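Long-range contact in ectonucleoside triphosphate diphosphohydrolase 4 (Homo sapiens, PDB 6WG5), which belongs to the GDA1/CD39 family of nucleoside phosphatases, proteins whose fold is related to that of actin: residues 285-290 against 320-325. Sequence-based numbering, arbitrary orientation.
Sequences AARQRY and PCLPLD. With NAG (2-acetamido-2-deoxy-beta-D-glucopyranose), chain B.
Y290 and C321 meet in a Cys sulfur-aromatic contact that joins helix 283-296 to the irregular loop following strand 317-319 in this GDA1/CD39-family protein with an actin-related fold. SG lies 4.7 Å from the centroid of the Y290 ring and 30° off its normal, an oblique position, while CB of C321 comes to 4.3 Å from CE2 of Y290. At the ring's far end, OH of Y290 is 4.0 Å from CD of P320. One helical turn back, R287 reaches the same loop. Its CG stands anti to the backbone N (chi1 173°) and the chain bends at chi2 (68°), after which it runs extended to the guanidinium. That flat group receives CB of C321 at its edge, in plane, with NH1 of R287 3.9 Å from that carbon. L322 crosses the arginine at about a right angle, lays CD2 over one guanidinium face and brings CD1 to 3.7 Å from NH2 of R287. No hydrogen bond links the two segments directly, and their closest CA atoms, those of R287 and C321, are 9.1 Å apart, so side chains alone bridge the gap.

The polar ends are satisfied in a second shell. D319 binds both helix residues, by a salt bridge from OD1 to NH1 of R287 and a hydrogen bond between OD2 and OH of Y290; its OD2 also accepts from the backbone N of C321. E291 pairs with NE of R287, and the disulfide to C348 ties C321 to helix 345-352.

Elsewhere on the helix, R289, whose NH1 and NH2 hydrogen-bond to the carbonyl oxygens of F355 and G280, lies beside an N-acetylglucosamine of a glycan attached to the protein, whose methyl carbon C8 sits over the centre of the R289 guanidinium, 3.7 Å from CZ.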
ATOM      1  N   ALA A 285      -2.034  16.566  -0.098  1.00 21.90           N
ATOM      2  CA  ALA A 285      -3.202  16.986   0.670  1.00 22.50           C
ATOM      3  C   ALA A 285      -2.796  17.837   1.867  1.00 25.23           C
ATOM      4  O   ALA A 285      -3.442  18.848   2.166  1.00 23.63           O
ATOM      5  CB  ALA A 285      -3.999  15.767   1.134  1.00 22.12           C
ATOM      6  N   ALA A 286      -1.731  17.441   2.567  1.00 24.82           N
ATOM      7  CA  ALA A 286      -1.264  18.229   3.702  1.00 22.85           C
ATOM      8  C   ALA A 286      -0.870  19.633   3.264  1.00 24.27           C
ATOM      9  O   ALA A 286      -1.198  20.616   3.938  1.00 28.24           O
ATOM     10  CB  ALA A 286      -0.090  17.529   4.384  1.00 21.78           C
ATOM     11  N   ARG A 287      -0.168  19.747   2.134  1.00 22.96           N
ATOM     12  CA  ARG A 287       0.221  21.062   1.638  1.00 23.76           C
ATOM     13  C   ARG A 287      -1.002  21.905   1.309  1.00 24.73           C
ATOM     14  O   ARG A 287      -1.017  23.116   1.563  1.00 26.80           O
ATOM     15  CB  ARG A 287       1.124  20.914   0.410  1.00 23.50           C
ATOM     16  CG  ARG A 287       1.449  22.227  -0.304  1.00 24.43           C
ATOM     17  CD  ARG A 287       2.330  23.139   0.538  1.00 24.85           C
ATOM     18  NE  ARG A 287       2.396  24.486  -0.020  1.00 25.96           N
ATOM     19  CZ  ARG A 287       3.113  25.482   0.493  1.00 27.32           C
ATOM     20  NH1 ARG A 287       3.845  25.292   1.583  1.00 28.05           N
ATOM     21  NH2 ARG A 287       3.098  26.677  -0.087  1.00 31.63           N
ATOM     22  N   GLN A 288      -2.039  21.287   0.741  1.00 28.31           N
ATOM     23  CA  GLN A 288      -3.244  22.036   0.409  1.00 33.16           C
ATOM     24  C   GLN A 288      -3.973  22.489   1.669  1.00 29.79           C
ATOM     25  O   GLN A 288      -4.448  23.628   1.743  1.00 32.13           O
ATOM     26  CB  GLN A 288      -4.164  21.191  -0.474  1.00 37.45           C
ATOM     27  CG  GLN A 288      -5.402  21.930  -0.961  1.00 47.10           C
ATOM     28  CD  GLN A 288      -5.059  23.183  -1.748  1.00 56.35           C
ATOM     29  OE1 GLN A 288      -4.385  23.119  -2.776  1.00 60.62           O
ATOM     30  NE2 GLN A 288      -5.516  24.332  -1.258  1.00 55.00           N
ATOM     31  N   ARG A 289      -4.070  21.613   2.670  1.00 25.54           N
ATOM     32  CA  ARG A 289      -4.676  22.009   3.937  1.00 26.06           C
ATOM     33  C   ARG A 289      -3.880  23.131   4.590  1.00 26.58           C
ATOM     34  O   ARG A 289      -4.452  24.022   5.231  1.00 27.51           O
ATOM     35  CB  ARG A 289      -4.769  20.802   4.868  1.00 25.29           C
ATOM     36  CG  ARG A 289      -5.674  19.686   4.358  1.00 24.93           C
ATOM     37  CD  ARG A 289      -5.490  18.425   5.177  1.00 24.12           C
ATOM     38  NE  ARG A 289      -5.618  18.706   6.601  1.00 24.46           N
ATOM     39  CZ  ARG A 289      -5.055  17.988   7.566  1.00 23.90           C
ATOM     40  NH1 ARG A 289      -5.235  18.336   8.834  1.00 25.39           N
ATOM     41  NH2 ARG A 289      -4.308  16.932   7.273  1.00 22.97           N
ATOM     42  N   TYR A 290      -2.555  23.104   4.434  1.00 31.57           N
ATOM     43  CA  TYR A 290      -1.710  24.151   4.996  1.00 30.50           C
ATOM     44  C   TYR A 290      -1.947  25.479   4.286  1.00 31.16           C
ATOM     45  O   TYR A 290      -2.116  26.520   4.932  1.00 33.17           O
ATOM     46  CB  TYR A 290      -0.243  23.726   4.902  1.00 27.84           C
ATOM     47  CG  TYR A 290       0.757  24.778   5.325  1.00 30.38           C
ATOM     48  CD1 TYR A 290       0.837  25.199   6.644  1.00 36.56           C
ATOM     49  CD2 TYR A 290       1.636  25.334   4.407  1.00 28.87           C
ATOM     50  CE1 TYR A 290       1.755  26.155   7.034  1.00 35.77           C
ATOM     51  CE2 TYR A 290       2.558  26.287   4.787  1.00 32.07           C
ATOM     52  CZ  TYR A 290       2.614  26.694   6.101  1.00 32.92           C
ATOM     53  OH  TYR A 290       3.529  27.649   6.485  1.00 34.62           O
ATOM     54  N   PRO A 320       8.005  29.164   5.737  1.00 34.92           N
ATOM     55  CA  PRO A 320       9.225  28.375   5.966  1.00 29.87           C
ATOM     56  C   PRO A 320       9.211  27.028   5.271  1.00 35.17           C
ATOM     57  O   PRO A 320      10.271  26.397   5.160  1.00 36.82           O
ATOM     58  CB  PRO A 320       9.252  28.210   7.488  1.00 32.11           C
ATOM     59  CG  PRO A 320       7.815  28.247   7.884  1.00 31.42           C
ATOM     60  CD  PRO A 320       7.153  29.216   6.940  1.00 34.44           C
ATOM     61  N   CYS A 321       8.051  26.573   4.804  1.00 35.81           N
ATOM     62  CA  CYS A 321       7.914  25.287   4.139  1.00 34.25           C
ATOM     63  C   CYS A 321       8.181  25.364   2.641  1.00 36.40           C
ATOM     64  O   CYS A 321       7.919  24.390   1.927  1.00 39.88           O
ATOM     65  CB  CYS A 321       6.514  24.725   4.387  1.00 36.02           C
ATOM     66  SG  CYS A 321       6.191  24.309   6.115  1.00 43.05           S
ATOM     67  N   LEU A 322       8.687  26.493   2.148  1.00 27.32           N
ATOM     68  CA  LEU A 322       9.044  26.630   0.747  1.00 28.41           C
ATOM     69  C   LEU A 322      10.537  26.903   0.611  1.00 30.27           C
ATOM     70  O   LEU A 322      11.153  27.466   1.523  1.00 31.27           O
ATOM     71  CB  LEU A 322       8.259  27.763   0.072  1.00 28.63           C
ATOM     72  CG  LEU A 322       6.805  27.453  -0.287  1.00 29.58           C
ATOM     73  CD1 LEU A 322       6.093  28.715  -0.742  1.00 29.29           C
ATOM     74  CD2 LEU A 322       6.723  26.377  -1.366  1.00 29.36           C
ATOM     75  N   PRO A 323      11.147  26.515  -0.510  1.00 32.56           N
ATOM     76  CA  PRO A 323      12.576  26.788  -0.700  1.00 32.41           C
ATOM     77  C   PRO A 323      12.882  28.273  -0.568  1.00 35.37           C
ATOM     78  O   PRO A 323      12.036  29.131  -0.828  1.00 35.35           O
ATOM     79  CB  PRO A 323      12.850  26.287  -2.122  1.00 32.02           C
ATOM     80  CG  PRO A 323      11.767  25.321  -2.408  1.00 34.82           C
ATOM     81  CD  PRO A 323      10.566  25.790  -1.651  1.00 32.03           C
ATOM     82  N   LEU A 324      14.114  28.568  -0.166  1.00 34.44           N
ATOM     83  CA  LEU A 324      14.518  29.948   0.060  1.00 36.88           C
ATOM     84  C   LEU A 324      14.359  30.778  -1.210  1.00 39.40           C
ATOM     85  O   LEU A 324      14.856  30.407  -2.277  1.00 38.34           O
ATOM     86  CB  LEU A 324      15.969  29.991   0.539  1.00 37.81           C
ATOM     87  CG  LEU A 324      16.552  31.378   0.820  1.00 42.15           C
ATOM     88  CD1 LEU A 324      15.932  31.984   2.071  1.00 41.71           C
ATOM     89  CD2 LEU A 324      18.058  31.284   0.959  1.00 46.16           C
ATOM     90  N   ASP A 325      13.656  31.904  -1.084  1.00 41.20           N
ATOM     91  CA  ASP A 325      13.520  32.949  -2.105  1.00 43.60           C
ATOM     92  C   ASP A 325      12.587  32.573  -3.248  1.00 38.23           C
ATOM     93  O   ASP A 325      12.480  33.346  -4.214  1.00 40.16           O
ATOM     94  CB  ASP A 325      14.872  33.356  -2.702  1.00 50.07           C
ATOM     95  CG  ASP A 325      15.724  34.149  -1.729  1.00 55.05           C
ATOM     96  OD1 ASP A 325      15.166  34.713  -0.764  1.00 50.60           O
ATOM     97  OD2 ASP A 325      16.955  34.215  -1.937  1.00 60.91           O
TER
HETATM   98  C1  NAG B   1      -8.493  17.754  11.130  1.00 45.29           C
HETATM   99  C2  NAG B   1      -9.407  17.285   9.994  1.00 44.42           C
HETATM  100  C3  NAG B   1     -10.405  18.380   9.616  1.00 52.56           C
HETATM  101  C4  NAG B   1     -11.122  18.929  10.844  1.00 63.35           C
HETATM  102  C5  NAG B   1     -10.111  19.332  11.907  1.00 64.00           C
HETATM  103  C6  NAG B   1     -10.751  19.765  13.205  1.00 67.87           C
HETATM  104  C7  NAG B   1      -8.660  15.681   8.286  1.00 39.40           C
HETATM  105  C8  NAG B   1      -7.797  15.478   7.077  1.00 40.97           C
HETATM  106  N2  NAG B   1      -8.625  16.901   8.830  1.00 41.42           N
HETATM  107  O3  NAG B   1     -11.355  17.846   8.701  1.00 49.54           O
HETATM  108  O4  NAG B   1     -11.863  20.088  10.478  1.00 80.81           O
HETATM  109  O5  NAG B   1      -9.278  18.210  12.218  1.00 60.73           O
HETATM  110  O6  NAG B   1      -9.795  19.816  14.256  1.00 74.65           O
HETATM  111  O7  NAG B   1      -9.354  14.781   8.748  1.00 41.11           O